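Local atomic coordinates of cyclodipeptide synthase, BtCDPS (Bacillus thermoamylovorans, PDB entry 6ZTU), a protein that probably links two aminoacyl groups into a cyclic dipeptide, drawing on aminoacyl-tRNA donors as cyclodipeptide synthases generally do. Residues Phe36-Ser41 with Ala155-Met160; Asn43-Leu48 with Arg91-Phe96; Asn70-Leu75 with Glu83-Lys88; Asp149-Arg154 with Ile163-Asn168. All coordinates share one frame; numbering follows the deposited sequence.

Contact 1 of 4, residues Phe36-Ser41 with Ala155-Met160; sequences FNSKFS and AKSLNM
Phe36 and Ser157 meet backbone against side chain: the hydroxyl of Ser157 stands 3.7 Å from the carbonyl O of Phe36, with Ser157 CB 4.1 Å from Phe36 O. That spacing is too wide for a hydrogen bond, and Phe36 O, buried here, has no partner in the model. Ser157 holds OG anti to its own nitrogen (chi1 -172°), which places it beside the carbonyl carbon and out from the last turn of helix 137-157. The Phe36 ring makes no close contact here; CB sets out toward the helix end, but the ring swings off to Leu72 of helix 68-74. Segment 36-41 belongs to the loop after strand 28-32 of the parallel core of this HUP-clan, Rossmann-like fold. It is shaped by an Asx turn: Asn37 OD1 accepts from Lys39 N at 2.9 Å, the donor tilted 22° out of the carbonyl plane. In segment 155-160, Asn159, with positive phi, is the C-prime residue of the Schellman motif that ends the helix. Its inner bond, Asn159 N to Lys156 O, measures 2.9 Å, while the outer one is modelled too short to trust. Farther along the loop, Ser38 OG comes within 4.4 Å of Ser157 OG.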
loop_
_atom_site.group_PDB
_atom_site.type_symbol
_atom_site.label_atom_id
_atom_site.label_comp_id
_atom_site.label_asym_id
_atom_site.label_seq_id
_atom_site.Cartn_x
_atom_site.Cartn_y
_atom_site.Cartn_z
ATOM N N PHE A 36 8.739 -6.832 -3.877
ATOM C CA PHE A 36 10.150 -6.634 -4.225
ATOM C C PHE A 36 10.804 -5.622 -3.290
ATOM O O PHE A 36 11.588 -4.763 -3.702
ATOM C CB PHE A 36 10.299 -6.229 -5.691
ATOM C CG PHE A 36 9.392 -6.996 -6.600
ATOM C CD1 PHE A 36 9.478 -8.377 -6.666
ATOM C CD2 PHE A 36 8.431 -6.353 -7.358
ATOM C CE1 PHE A 36 8.635 -9.098 -7.487
ATOM C CE2 PHE A 36 7.583 -7.074 -8.189
ATOM C CZ PHE A 36 7.687 -8.448 -8.246
ATOM N N ASN A 37 10.472 -5.739 -2.011
ATOM C CA ASN A 37 10.967 -4.855 -0.968
ATOM C C ASN A 37 11.482 -5.739 0.156
ATOM O O ASN A 37 10.703 -6.469 0.773
ATOM C CB ASN A 37 9.854 -3.916 -0.482
ATOM C CG ASN A 37 10.328 -2.938 0.574
ATOM O OD1 ASN A 37 11.205 -3.244 1.374
ATOM N ND2 ASN A 37 9.743 -1.751 0.578
ATOM N N SER A 38 12.788 -5.661 0.430
ATOM C CA SER A 38 13.409 -6.584 1.378
ATOM C C SER A 38 12.869 -6.433 2.793
ATOM O O SER A 38 13.027 -7.355 3.602
ATOM C CB SER A 38 14.928 -6.386 1.391
ATOM O OG SER A 38 15.258 -5.010 1.297
ATOM N N LYS A 39 12.247 -5.297 3.113
ATOM C CA LYS A 39 11.694 -5.083 4.447
ATOM C C LYS A 39 10.703 -6.174 4.840
ATOM O O LYS A 39 10.619 -6.542 6.018
ATOM C CB LYS A 39 11.017 -3.715 4.500
ATOM C CG LYS A 39 10.346 -3.383 5.815
ATOM C CD LYS A 39 11.221 -2.472 6.619
ATOM C CE LYS A 39 10.546 -1.995 7.873
ATOM N NZ LYS A 39 11.606 -1.435 8.738
ATOM N N PHE A 40 9.950 -6.706 3.877
ATOM C CA PHE A 40 8.834 -7.604 4.182
ATOM C C PHE A 40 9.301 -9.058 4.168
ATOM O O PHE A 40 8.890 -9.888 3.358
ATOM C CB PHE A 40 7.682 -7.356 3.222
ATOM C CG PHE A 40 7.063 -6.008 3.399
ATOM C CD1 PHE A 40 6.106 -5.799 4.377
ATOM C CD2 PHE A 40 7.471 -4.940 2.621
ATOM C CE1 PHE A 40 5.543 -4.542 4.560
ATOM C CE2 PHE A 40 6.920 -3.681 2.795
ATOM C CZ PHE A 40 5.950 -3.485 3.770
ATOM N N SER A 41 10.181 -9.346 5.118
ATOM C CA SER A 41 10.582 -10.702 5.442
ATOM C C SER A 41 9.444 -11.433 6.149
ATOM O O SER A 41 8.455 -10.836 6.583
ATOM C CB SER A 41 11.807 -10.681 6.351
ATOM O OG SER A 41 11.469 -10.087 7.600
ATOM N N ALA A 155 15.343 -0.238 -7.996
ATOM C CA ALA A 155 16.634 -0.208 -8.673
ATOM C C ALA A 155 17.771 -0.461 -7.688
ATOM O O ALA A 155 18.715 -1.194 -8.002
ATOM C CB ALA A 155 16.825 1.126 -9.397
ATOM N N LYS A 156 17.699 0.131 -6.491
ATOM C CA LYS A 156 18.665 -0.213 -5.450
ATOM C C LYS A 156 18.495 -1.659 -5.016
ATOM O O LYS A 156 19.470 -2.417 -4.935
ATOM C CB LYS A 156 18.523 0.710 -4.233
ATOM C CG LYS A 156 19.130 2.109 -4.361
ATOM C CD LYS A 156 18.124 3.204 -4.010
ATOM C CE LYS A 156 18.538 4.567 -4.565
ATOM N NZ LYS A 156 18.133 4.757 -5.988
ATOM N N SER A 157 17.257 -2.060 -4.729
ATOM C CA SER A 157 17.004 -3.376 -4.158
ATOM C C SER A 157 17.439 -4.481 -5.113
ATOM O O SER A 157 18.206 -5.376 -4.740
ATOM C CB SER A 157 15.523 -3.512 -3.803
ATOM O OG SER A 157 15.271 -4.710 -3.085
ATOM N N LEU A 158 16.969 -4.425 -6.356
ATOM C CA LEU A 158 17.374 -5.375 -7.384
ATOM C C LEU A 158 18.790 -5.118 -7.896
ATOM O O LEU A 158 19.210 -5.773 -8.855
ATOM C CB LEU A 158 16.381 -5.338 -8.551
ATOM C CG LEU A 158 14.905 -5.605 -8.225
ATOM C CD1 LEU A 158 14.044 -5.355 -9.451
ATOM C CD2 LEU A 158 14.677 -7.016 -7.689
ATOM N N ASN A 159 19.516 -4.171 -7.291
ATOM C CA ASN A 159 20.916 -3.886 -7.624
ATOM C C ASN A 159 21.073 -3.384 -9.062
ATOM O O ASN A 159 21.856 -3.916 -9.848
ATOM C CB ASN A 159 21.797 -5.113 -7.361
ATOM C CG ASN A 159 21.848 -5.488 -5.886
ATOM O OD1 ASN A 159 22.091 -4.633 -5.031
ATOM N ND2 ASN A 159 21.587 -6.757 -5.582
ATOM N N MET A 160 20.322 -2.334 -9.398
ATOM C CA MET A 160 20.359 -1.683 -10.706
ATOM C C MET A 160 20.499 -0.176 -10.538
ATOM O O MET A 160 19.860 0.606 -11.247
ATOM C CB MET A 160 19.101 -1.994 -11.520
ATOM C CG MET A 160 18.796 -3.472 -11.736
ATOM S SD MET A 160 19.624 -4.235 -13.150
ATOM C CE MET A 160 19.449 -2.998 -14.427
#

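Contact 2 of 4, residues Asn43-Leu48 with Arg91-Phe96; sequences NYIHQL and RRHFRF
Ile45 carries most of its helix's share of this contact, and its branches divide the facing helix between Phe96 and His93. From CB, aimed at the other helix, the methyl CG2 departs anti to the backbone N and settles on the Phe96 main chain, 4.0 Å from Phe96 C. The same CG2 lies 4.1 Å from Phe96 CB. The other branch, CG1, leaves beside the nitrogen (chi1 -76°) and continues nearly straight to CD1, which reaches 4.0 Å from His93 CD2 and also faces the edge of the Phe96 ring. The Ile45 and His93 side chains cross at about a right angle. Helix 42-55 and the long helix 79-103, both connecting elements of the Rossmann-like core, pass here at 48° between their directions with axes 10.1 Å apart. Roughly perpendicular to the Ile45 approach, His93 CD2 also lies against one face of the Arg92 guanidinium, whose NH1 lies in the plane of the Phe96 ring at its edge. His46, one residue on, brings NE2 to 3.8 Å from Phe96 O without bonding it; its ring nitrogens are engaged toward the C-terminal end of helix 79-103, ND1 with Lys103 and NE2 with Glu99.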
loop_
_atom_site.group_PDB
_atom_site.type_symbol
_atom_site.label_atom_id
_atom_site.label_comp_id
_atom_site.label_asym_id
_atom_site.label_seq_id
_atom_site.Cartn_x
_atom_site.Cartn_y
_atom_site.Cartn_z
ATOM N N ASN A 43 9.677 -12.643 9.132
ATOM C CA ASN A 43 9.646 -12.139 10.503
ATOM C C ASN A 43 8.902 -10.812 10.608
ATOM O O ASN A 43 8.116 -10.610 11.543
ATOM C CB ASN A 43 11.064 -11.985 11.043
ATOM C CG ASN A 43 11.088 -11.743 12.537
ATOM O OD1 ASN A 43 10.433 -12.449 13.302
ATOM N ND2 ASN A 43 11.828 -10.721 12.960
ATOM N N TYR A 44 9.159 -9.884 9.682
ATOM C CA TYR A 44 8.510 -8.576 9.748
ATOM C C TYR A 44 7.012 -8.690 9.502
ATOM O O TYR A 44 6.210 -8.035 10.182
ATOM C CB TYR A 44 9.141 -7.621 8.739
ATOM C CG TYR A 44 8.586 -6.211 8.791
ATOM C CD1 TYR A 44 8.834 -5.387 9.881
ATOM C CD2 TYR A 44 7.809 -5.708 7.754
ATOM C CE1 TYR A 44 8.333 -4.097 9.937
ATOM C CE2 TYR A 44 7.306 -4.405 7.796
ATOM C CZ TYR A 44 7.571 -3.608 8.894
ATOM O OH TYR A 44 7.071 -2.321 8.962
ATOM N N ILE A 45 6.613 -9.510 8.529
ATOM C CA ILE A 45 5.187 -9.707 8.279
ATOM C C ILE A 45 4.506 -10.270 9.527
ATOM O O ILE A 45 3.414 -9.832 9.914
ATOM C CB ILE A 45 4.990 -10.597 7.034
ATOM C CG1 ILE A 45 5.267 -9.780 5.764
ATOM C CG2 ILE A 45 3.589 -11.193 7.004
ATOM C CD1 ILE A 45 5.394 -10.613 4.487
ATOM N N HIS A 46 5.167 -11.209 10.212
ATOM C CA HIS A 46 4.618 -11.709 11.469
ATOM C C HIS A 46 4.510 -10.602 12.511
ATOM O O HIS A 46 3.510 -10.511 13.232
ATOM C CB HIS A 46 5.469 -12.868 11.990
ATOM C CG HIS A 46 5.061 -14.201 11.437
ATOM N ND1 HIS A 46 4.271 -15.090 12.138
ATOM C CD2 HIS A 46 5.315 -14.785 10.241
ATOM C CE1 HIS A 46 4.064 -16.168 11.401
ATOM N NE2 HIS A 46 4.685 -16.007 10.245
ATOM N N GLN A 47 5.525 -9.738 12.600
ATOM C CA GLN A 47 5.462 -8.642 13.558
ATOM C C GLN A 47 4.285 -7.725 13.256
ATOM O O GLN A 47 3.549 -7.330 14.163
ATOM C CB GLN A 47 6.769 -7.857 13.536
ATOM C CG GLN A 47 7.944 -8.586 14.152
ATOM C CD GLN A 47 9.058 -7.623 14.499
ATOM O OE1 GLN A 47 9.464 -6.816 13.668
ATOM N NE2 GLN A 47 9.549 -7.691 15.731
ATOM N N LEU A 48 4.088 -7.384 11.976
ATOM C CA LEU A 48 2.970 -6.519 11.599
ATOM C C LEU A 48 1.643 -7.121 12.035
ATOM O O LEU A 48 0.792 -6.436 12.615
ATOM C CB LEU A 48 2.957 -6.287 10.089
ATOM C CG LEU A 48 4.061 -5.459 9.436
ATOM C CD1 LEU A 48 3.888 -5.518 7.929
ATOM C CD2 LEU A 48 3.989 -4.020 9.934
ATOM N N ARG A 91 2.772 -15.101 -3.834
ATOM C CA ARG A 91 2.555 -16.346 -3.105
ATOM C C ARG A 91 3.366 -16.374 -1.814
ATOM O O ARG A 91 2.886 -16.863 -0.784
ATOM C CB ARG A 91 2.899 -17.543 -3.991
ATOM C CG ARG A 91 1.925 -17.753 -5.138
ATOM C CD ARG A 91 2.287 -18.992 -5.948
ATOM N NE ARG A 91 2.096 -20.209 -5.165
ATOM C CZ ARG A 91 0.935 -20.847 -5.047
ATOM N NH1 ARG A 91 -0.148 -20.381 -5.663
ATOM N NH2 ARG A 91 0.853 -21.950 -4.312
ATOM N N ARG A 92 4.585 -15.825 -1.842
ATOM C CA ARG A 92 5.380 -15.725 -0.620
ATOM C C ARG A 92 4.690 -14.835 0.410
ATOM O O ARG A 92 4.568 -15.199 1.586
ATOM C CB ARG A 92 6.782 -15.196 -0.941
ATOM C CG ARG A 92 7.726 -15.177 0.255
ATOM C CD ARG A 92 9.129 -14.668 -0.101
ATOM N NE ARG A 92 9.131 -13.279 -0.563
ATOM C CZ ARG A 92 9.290 -12.211 0.223
ATOM N NH1 ARG A 92 9.469 -12.347 1.536
ATOM N NH2 ARG A 92 9.269 -10.991 -0.306
ATOM N N HIS A 93 4.228 -13.658 -0.016
ATOM C CA HIS A 93 3.545 -12.759 0.910
ATOM C C HIS A 93 2.290 -13.407 1.482
ATOM O O HIS A 93 2.005 -13.281 2.680
ATOM C CB HIS A 93 3.186 -11.449 0.205
ATOM C CG HIS A 93 4.356 -10.544 -0.031
ATOM N ND1 HIS A 93 4.300 -9.469 -0.893
ATOM C CD2 HIS A 93 5.615 -10.560 0.471
ATOM C CE1 HIS A 93 5.474 -8.858 -0.905
ATOM N NE2 HIS A 93 6.289 -9.502 -0.090
ATOM N N PHE A 94 1.522 -14.097 0.635
ATOM C CA PHE A 94 0.310 -14.752 1.115
ATOM C C PHE A 94 0.638 -15.826 2.146
ATOM O O PHE A 94 -0.002 -15.898 3.199
ATOM C CB PHE A 94 -0.469 -15.348 -0.059
ATOM C CG PHE A 94 -1.845 -15.835 0.314
ATOM C CD1 PHE A 94 -2.018 -17.062 0.939
ATOM C CD2 PHE A 94 -2.965 -15.061 0.051
ATOM C CE1 PHE A 94 -3.290 -17.508 1.294
ATOM C CE2 PHE A 94 -4.237 -15.499 0.404
ATOM C CZ PHE A 94 -4.399 -16.722 1.024
ATOM N N ARG A 95 1.636 -16.663 1.860
ATOM C CA ARG A 95 1.999 -17.731 2.791
ATOM C C ARG A 95 2.329 -17.174 4.170
ATOM O O ARG A 95 1.750 -17.596 5.180
ATOM C CB ARG A 95 3.188 -18.528 2.246
ATOM C CG ARG A 95 3.639 -19.675 3.161
ATOM C CD ARG A 95 4.935 -20.316 2.666
ATOM N NE ARG A 95 5.107 -20.134 1.225
ATOM C CZ ARG A 95 6.187 -19.599 0.658
ATOM N NH1 ARG A 95 7.209 -19.202 1.410
ATOM N NH2 ARG A 95 6.244 -19.462 -0.664
ATOM N N PHE A 96 3.260 -16.217 4.230
ATOM C CA PHE A 96 3.675 -15.672 5.520
ATOM C C PHE A 96 2.528 -14.955 6.212
ATOM O O PHE A 96 2.395 -15.023 7.438
ATOM C CB PHE A 96 4.854 -14.714 5.340
ATOM C CG PHE A 96 6.101 -15.371 4.825
ATOM C CD1 PHE A 96 6.336 -16.721 5.050
ATOM C CD2 PHE A 96 7.047 -14.638 4.124
ATOM C CE1 PHE A 96 7.485 -17.326 4.572
ATOM C CE2 PHE A 96 8.203 -15.239 3.653
ATOM C CZ PHE A 96 8.416 -16.588 3.873
#

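Contact 3 of 4, residues Asn70-Leu75 with Glu83-Lys88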
loop_
_atom_site.group_PDB
_atom_site.type_symbol
_atom_site.label_atom_id
_atom_site.label_comp_id
_atom_site.label_asym_id
_atom_site.label_seq_id
_atom_site.Cartn_x
_atom_site.Cartn_y
_atom_site.Cartn_z
ATOM N N ASN A 70 4.628 -4.182 -13.817
ATOM C CA ASN A 70 5.101 -2.945 -14.440
ATOM C C ASN A 70 6.363 -2.429 -13.778
ATOM O O ASN A 70 7.213 -1.823 -14.447
ATOM C CB ASN A 70 4.024 -1.860 -14.382
ATOM C CG ASN A 70 2.832 -2.186 -15.232
ATOM O OD1 ASN A 70 2.375 -3.331 -15.248
ATOM N ND2 ASN A 70 2.313 -1.194 -15.953
ATOM N N LEU A 71 6.493 -2.640 -12.463
ATOM C CA LEU A 71 7.678 -2.182 -11.751
ATOM C C LEU A 71 8.918 -2.899 -12.263
ATOM O O LEU A 71 9.990 -2.298 -12.379
ATOM C CB LEU A 71 7.512 -2.406 -10.245
ATOM C CG LEU A 71 6.300 -1.750 -9.573
ATOM C CD1 LEU A 71 6.308 -2.083 -8.098
ATOM C CD2 LEU A 71 6.291 -0.232 -9.782
ATOM N N LEU A 72 8.783 -4.184 -12.586
ATOM C CA LEU A 72 9.906 -4.929 -13.146
ATOM C C LEU A 72 10.095 -4.622 -14.629
ATOM O O LEU A 72 11.226 -4.409 -15.077
ATOM C CB LEU A 72 9.699 -6.428 -12.909
ATOM C CG LEU A 72 9.508 -6.890 -11.453
ATOM C CD1 LEU A 72 9.201 -8.386 -11.385
ATOM C CD2 LEU A 72 10.710 -6.554 -10.582
ATOM N N GLU A 73 9.001 -4.552 -15.393
ATOM C CA GLU A 73 9.098 -4.239 -16.816
ATOM C C GLU A 73 9.776 -2.896 -17.049
ATOM O O GLU A 73 10.460 -2.704 -18.062
ATOM C CB GLU A 73 7.709 -4.245 -17.449
ATOM C CG GLU A 73 7.074 -5.622 -17.479
ATOM C CD GLU A 73 5.685 -5.598 -18.041
ATOM O OE1 GLU A 73 4.988 -4.572 -17.898
ATOM O OE2 GLU A 73 5.280 -6.612 -18.639
ATOM N N ALA A 74 9.587 -1.945 -16.132
ATOM C CA ALA A 74 10.235 -0.648 -16.290
ATOM C C ALA A 74 11.724 -0.723 -15.977
ATOM O O ALA A 74 12.511 0.048 -16.535
ATOM C CB ALA A 74 9.552 0.393 -15.402
ATOM N N LEU A 75 12.131 -1.627 -15.087
ATOM C CA LEU A 75 13.539 -1.833 -14.777
ATOM C C LEU A 75 14.184 -2.871 -15.686
ATOM O O LEU A 75 15.055 -3.632 -15.237
ATOM C CB LEU A 75 13.713 -2.230 -13.308
ATOM C CG LEU A 75 13.291 -1.168 -12.286
ATOM C CD1 LEU A 75 13.315 -1.692 -10.856
ATOM C CD2 LEU A 75 14.167 0.063 -12.415
ATOM N N GLU A 83 6.062 -11.418 -14.985
ATOM C CA GLU A 83 4.845 -12.063 -14.498
ATOM C C GLU A 83 5.171 -13.245 -13.591
ATOM O O GLU A 83 4.484 -13.474 -12.588
ATOM C CB GLU A 83 3.979 -12.502 -15.685
ATOM C CG GLU A 83 3.146 -11.368 -16.300
ATOM C CD GLU A 83 2.462 -11.762 -17.605
ATOM O OE1 GLU A 83 2.861 -12.783 -18.207
ATOM O OE2 GLU A 83 1.524 -11.050 -18.027
ATOM N N ARG A 84 6.222 -14.000 -13.920
ATOM C CA ARG A 84 6.653 -15.089 -13.046
ATOM C C ARG A 84 7.089 -14.562 -11.686
ATOM O O ARG A 84 6.661 -15.069 -10.641
ATOM C CB ARG A 84 7.798 -15.874 -13.692
ATOM C CG ARG A 84 7.382 -16.965 -14.653
ATOM C CD ARG A 84 8.610 -17.730 -15.123
ATOM N NE ARG A 84 8.942 -17.425 -16.512
ATOM C CZ ARG A 84 10.182 -17.412 -16.996
ATOM N NH1 ARG A 84 11.211 -17.672 -16.197
ATOM N NH2 ARG A 84 10.391 -17.123 -18.274
ATOM N N LYS A 85 7.961 -13.551 -11.682
ATOM C CA LYS A 85 8.467 -13.029 -10.418
ATOM C C LYS A 85 7.340 -12.490 -9.550
ATOM O O LYS A 85 7.365 -12.672 -8.331
ATOM C CB LYS A 85 9.524 -11.957 -10.677
ATOM C CG LYS A 85 10.766 -12.501 -11.370
ATOM C CD LYS A 85 11.837 -11.445 -11.532
ATOM C CE LYS A 85 12.438 -11.055 -10.187
ATOM N NZ LYS A 85 13.637 -10.186 -10.350
ATOM N N VAL A 86 6.324 -11.874 -10.161
ATOM C CA VAL A 86 5.180 -11.385 -9.395
ATOM C C VAL A 86 4.435 -12.545 -8.746
ATOM O O VAL A 86 4.197 -12.548 -7.535
ATOM C CB VAL A 86 4.246 -10.548 -10.288
ATOM C CG1 VAL A 86 2.958 -10.206 -9.541
ATOM C CG2 VAL A 86 4.947 -9.284 -10.750
ATOM N N ARG A 87 4.052 -13.551 -9.544
ATOM C CA ARG A 87 3.322 -14.694 -8.992
ATOM C C ARG A 87 4.055 -15.303 -7.803
ATOM O O ARG A 87 3.441 -15.635 -6.783
ATOM C CB ARG A 87 3.098 -15.754 -10.074
ATOM C CG ARG A 87 2.032 -15.403 -11.107
ATOM C CD ARG A 87 1.810 -16.570 -12.073
ATOM N NE ARG A 87 2.212 -16.242 -13.441
ATOM C CZ ARG A 87 3.247 -16.795 -14.068
ATOM N NH1 ARG A 87 3.991 -17.707 -13.452
ATOM N NH2 ARG A 87 3.543 -16.433 -15.310
ATOM N N LYS A 88 5.378 -15.428 -7.908
ATOM C CA LYS A 88 6.173 -16.003 -6.830
ATOM C C LYS A 88 6.220 -15.091 -5.611
ATOM O O LYS A 88 6.152 -15.563 -4.470
ATOM C CB LYS A 88 7.584 -16.285 -7.338
ATOM C CG LYS A 88 8.504 -16.884 -6.305
ATOM C CD LYS A 88 9.880 -16.254 -6.389
ATOM C CE LYS A 88 10.965 -17.290 -6.190
ATOM N NZ LYS A 88 12.238 -16.679 -5.716
#
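Glu73 OE1 is gripped twice, by a salt bridge from Lys69 NZ and a hydrogen bond with His172 NE2, while its OE2 pairs with Thr79 OG1; next to this polar cluster, Leu72 meets Lys85. The motif is a pair of consecutive helices, 68-74 and 79-103, joined by a short connection, and the Thr79 bond ties the end of the first to the start of the second. Glu83 OE2 is 5.8 Å from Glu73 OE2, a like-charge pair, not in contact, which the salt bridge to Lys69 would probably ease. Between the helices, the approach is apolar. Leu72 holds CG beside its backbone N (chi1 -57°), an orientation that sends CD1 across the gap. This methyl touches the lower aliphatic part of Lys85, 3.7 Å from Lys85 CB and 4.0 Å from Lys85 CD, the two side chains slanting past one another. The lysine chain runs extended to CD and turns at the CG-CD bond (chi3 69°), which leaves NZ beyond touching distance of the leucine methyls, with CB and CD making the contact. Leu158 also lies against Leu72. Roughly at right angles to its approach to Lys85 CB, the same Leu72 CD1 comes 4.4 Å from Val86 CG2.

Contact 4 of 4, residues Asp149-Arg154 with Ile163-Asn168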
loop_
_atom_site.group_PDB
_atom_site.type_symbol
_atom_site.label_atom_id
_atom_site.label_comp_id
_atom_site.label_asym_id
_atom_site.label_seq_id
_atom_site.Cartn_x
_atom_site.Cartn_y
_atom_site.Cartn_z
ATOM N N ASP A 149 9.652 7.058 -6.909
ATOM C CA ASP A 149 10.031 6.433 -5.644
ATOM C C ASP A 149 10.018 4.917 -5.762
ATOM O O ASP A 149 10.936 4.233 -5.292
ATOM C CB ASP A 149 9.069 6.849 -4.530
ATOM C CG ASP A 149 9.200 8.300 -4.134
ATOM O OD1 ASP A 149 10.159 8.981 -4.563
ATOM O OD2 ASP A 149 8.306 8.756 -3.387
ATOM N N ALA A 150 8.950 4.374 -6.356
ATOM C CA ALA A 150 8.818 2.929 -6.493
ATOM C C ALA A 150 9.942 2.349 -7.344
ATOM O O ALA A 150 10.470 1.278 -7.032
ATOM C CB ALA A 150 7.454 2.580 -7.101
ATOM N N LEU A 151 10.320 3.040 -8.422
ATOM C CA LEU A 151 11.363 2.516 -9.306
ATOM C C LEU A 151 12.743 2.698 -8.697
ATOM O O LEU A 151 13.584 1.797 -8.779
ATOM C CB LEU A 151 11.301 3.194 -10.675
ATOM C CG LEU A 151 10.090 2.857 -11.549
ATOM C CD1 LEU A 151 10.137 3.619 -12.856
ATOM C CD2 LEU A 151 9.988 1.349 -11.810
ATOM N N SER A 152 12.988 3.847 -8.064
ATOM C CA SER A 152 14.303 4.103 -7.484
ATOM C C SER A 152 14.614 3.125 -6.355
ATOM O O SER A 152 15.733 2.608 -6.266
ATOM C CB SER A 152 14.382 5.557 -7.007
ATOM O OG SER A 152 14.070 5.648 -5.633
ATOM N N SER A 153 13.636 2.835 -5.493
ATOM C CA SER A 153 13.925 1.942 -4.377
ATOM C C SER A 153 14.159 0.513 -4.849
ATOM O O SER A 153 14.932 -0.223 -4.229
ATOM C CB SER A 153 12.806 1.997 -3.333
ATOM O OG SER A 153 11.570 1.540 -3.849
ATOM N N ARG A 154 13.527 0.104 -5.943
ATOM C CA ARG A 154 13.746 -1.246 -6.439
ATOM C C ARG A 154 14.943 -1.344 -7.368
ATOM O O ARG A 154 15.510 -2.432 -7.506
ATOM C CB ARG A 154 12.489 -1.765 -7.131
ATOM C CG ARG A 154 11.427 -2.127 -6.109
ATOM C CD ARG A 154 10.061 -2.160 -6.716
ATOM N NE ARG A 154 9.060 -2.482 -5.703
ATOM C CZ ARG A 154 8.412 -1.577 -4.974
ATOM N NH1 ARG A 154 8.646 -0.283 -5.148
ATOM N NH2 ARG A 154 7.517 -1.970 -4.079
ATOM N N ILE A 163 20.888 2.800 -13.405
ATOM C CA ILE A 163 19.930 3.021 -14.481
ATOM C C ILE A 163 19.376 4.433 -14.404
ATOM O O ILE A 163 18.991 4.908 -13.330
ATOM C CB ILE A 163 18.803 1.977 -14.421
ATOM C CG1 ILE A 163 19.398 0.576 -14.532
ATOM C CG2 ILE A 163 17.788 2.207 -15.527
ATOM C CD1 ILE A 163 20.274 0.395 -15.761
ATOM N N GLU A 164 19.360 5.116 -15.545
ATOM C CA GLU A 164 18.582 6.336 -15.687
ATOM C C GLU A 164 17.098 5.992 -15.629
ATOM O O GLU A 164 16.647 5.060 -16.301
ATOM C CB GLU A 164 18.911 7.019 -17.014
ATOM C CG GLU A 164 18.349 8.418 -17.151
ATOM C CD GLU A 164 18.945 9.176 -18.328
ATOM O OE1 GLU A 164 20.193 9.201 -18.453
ATOM O OE2 GLU A 164 18.166 9.748 -19.124
ATOM N N ILE A 165 16.338 6.729 -14.824
ATOM C CA ILE A 165 14.888 6.557 -14.767
ATOM C C ILE A 165 14.268 7.523 -15.770
ATOM O O ILE A 165 14.271 8.739 -15.566
ATOM C CB ILE A 165 14.339 6.779 -13.355
ATOM C CG1 ILE A 165 14.916 5.746 -12.398
ATOM C CG2 ILE A 165 12.824 6.678 -13.364
ATOM C CD1 ILE A 165 14.445 5.908 -10.975
ATOM N N THR A 166 13.738 6.982 -16.858
ATOM C CA THR A 166 13.192 7.772 -17.947
ATOM C C THR A 166 11.711 8.058 -17.717
ATOM O O THR A 166 11.070 7.497 -16.825
ATOM C CB THR A 166 13.379 7.045 -19.280
ATOM O OG1 THR A 166 12.456 5.949 -19.363
ATOM C CG2 THR A 166 14.803 6.502 -19.401
ATOM N N ASP A 167 11.166 8.943 -18.552
ATOM C CA ASP A 167 9.735 9.206 -18.512
ATOM C C ASP A 167 8.943 7.968 -18.888
ATOM O O ASP A 167 7.916 7.668 -18.267
ATOM C CB ASP A 167 9.379 10.353 -19.447
ATOM C CG ASP A 167 9.752 11.696 -18.884
ATOM O OD1 ASP A 167 10.577 11.753 -17.943
ATOM O OD2 ASP A 167 9.204 12.698 -19.381
ATOM N N ASN A 168 9.391 7.243 -19.917
ATOM C CA ASN A 168 8.677 6.037 -20.316
ATOM C C ASN A 168 8.668 5.004 -19.199
ATOM O O ASN A 168 7.678 4.284 -19.030
ATOM C CB ASN A 168 9.283 5.459 -21.595
ATOM C CG ASN A 168 8.500 5.859 -22.834
ATOM O OD1 ASN A 168 8.658 6.967 -23.360
ATOM N ND2 ASN A 168 7.636 4.965 -23.299
#
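The approach to an N-cap turn, the one that starts helix 167-191, lays Ile165 against the preceding helix 137-157. Thr166 is the cap, its OG1 bonding Met169 N, and Ile165 just before it points the other way, into the helix pair. Its two branches take separate partners. CG2, anti to the backbone N, comes within 4.1 Å of Leu151 CD1. The longer branch extends fully (chi2 179°) and lays CD1 against the helix backbone, 3.9 Å from Ser152 N, with Ser152 CB 4.0 Å from that same Ile165 CD1. Polar bonds run within the helix or to other parts of the chain, not across to 163-168: Asp149 O accepts from Ser153 N at 3.0 Å and from Ser153 OG at 3.1 Å, from opposite faces of its plane. Arg154 NH1 turns back to Ala150 O, while its NH2 bonds Pro35 O in the loop after strand 28-32. With methyls alone reaching over from Ile165 and no hydrogen bond between the segments, the contact depends on shape and van der Waals attraction.

How the contacts relate
The centres of contacts 1, 3 and 4 group on one side of the chain, 13 to 14 Å apart; that of contact 2 is about 16 Å from the centre of contact 1 and 26 Å from that of contact 4. Phe36 binds contact 1 to contact 3, its CZ 3.5 Å from Leu72 CD1, and Leu151 CD2 joins contact 4 to contact 3, 3.7 Å from Ala74 CB. Contact 2 is reached through Arg92 NH1, 3.1 Å from Phe40 O in a probable hydrogen bond. Bound hexanediol lies about 7 Å from the His93 side chain, 10 Å from those of Phe36 and Val86 and 13 Å from that of Leu151; His93 and Phe40 both touch Ile33, which lines its pocket.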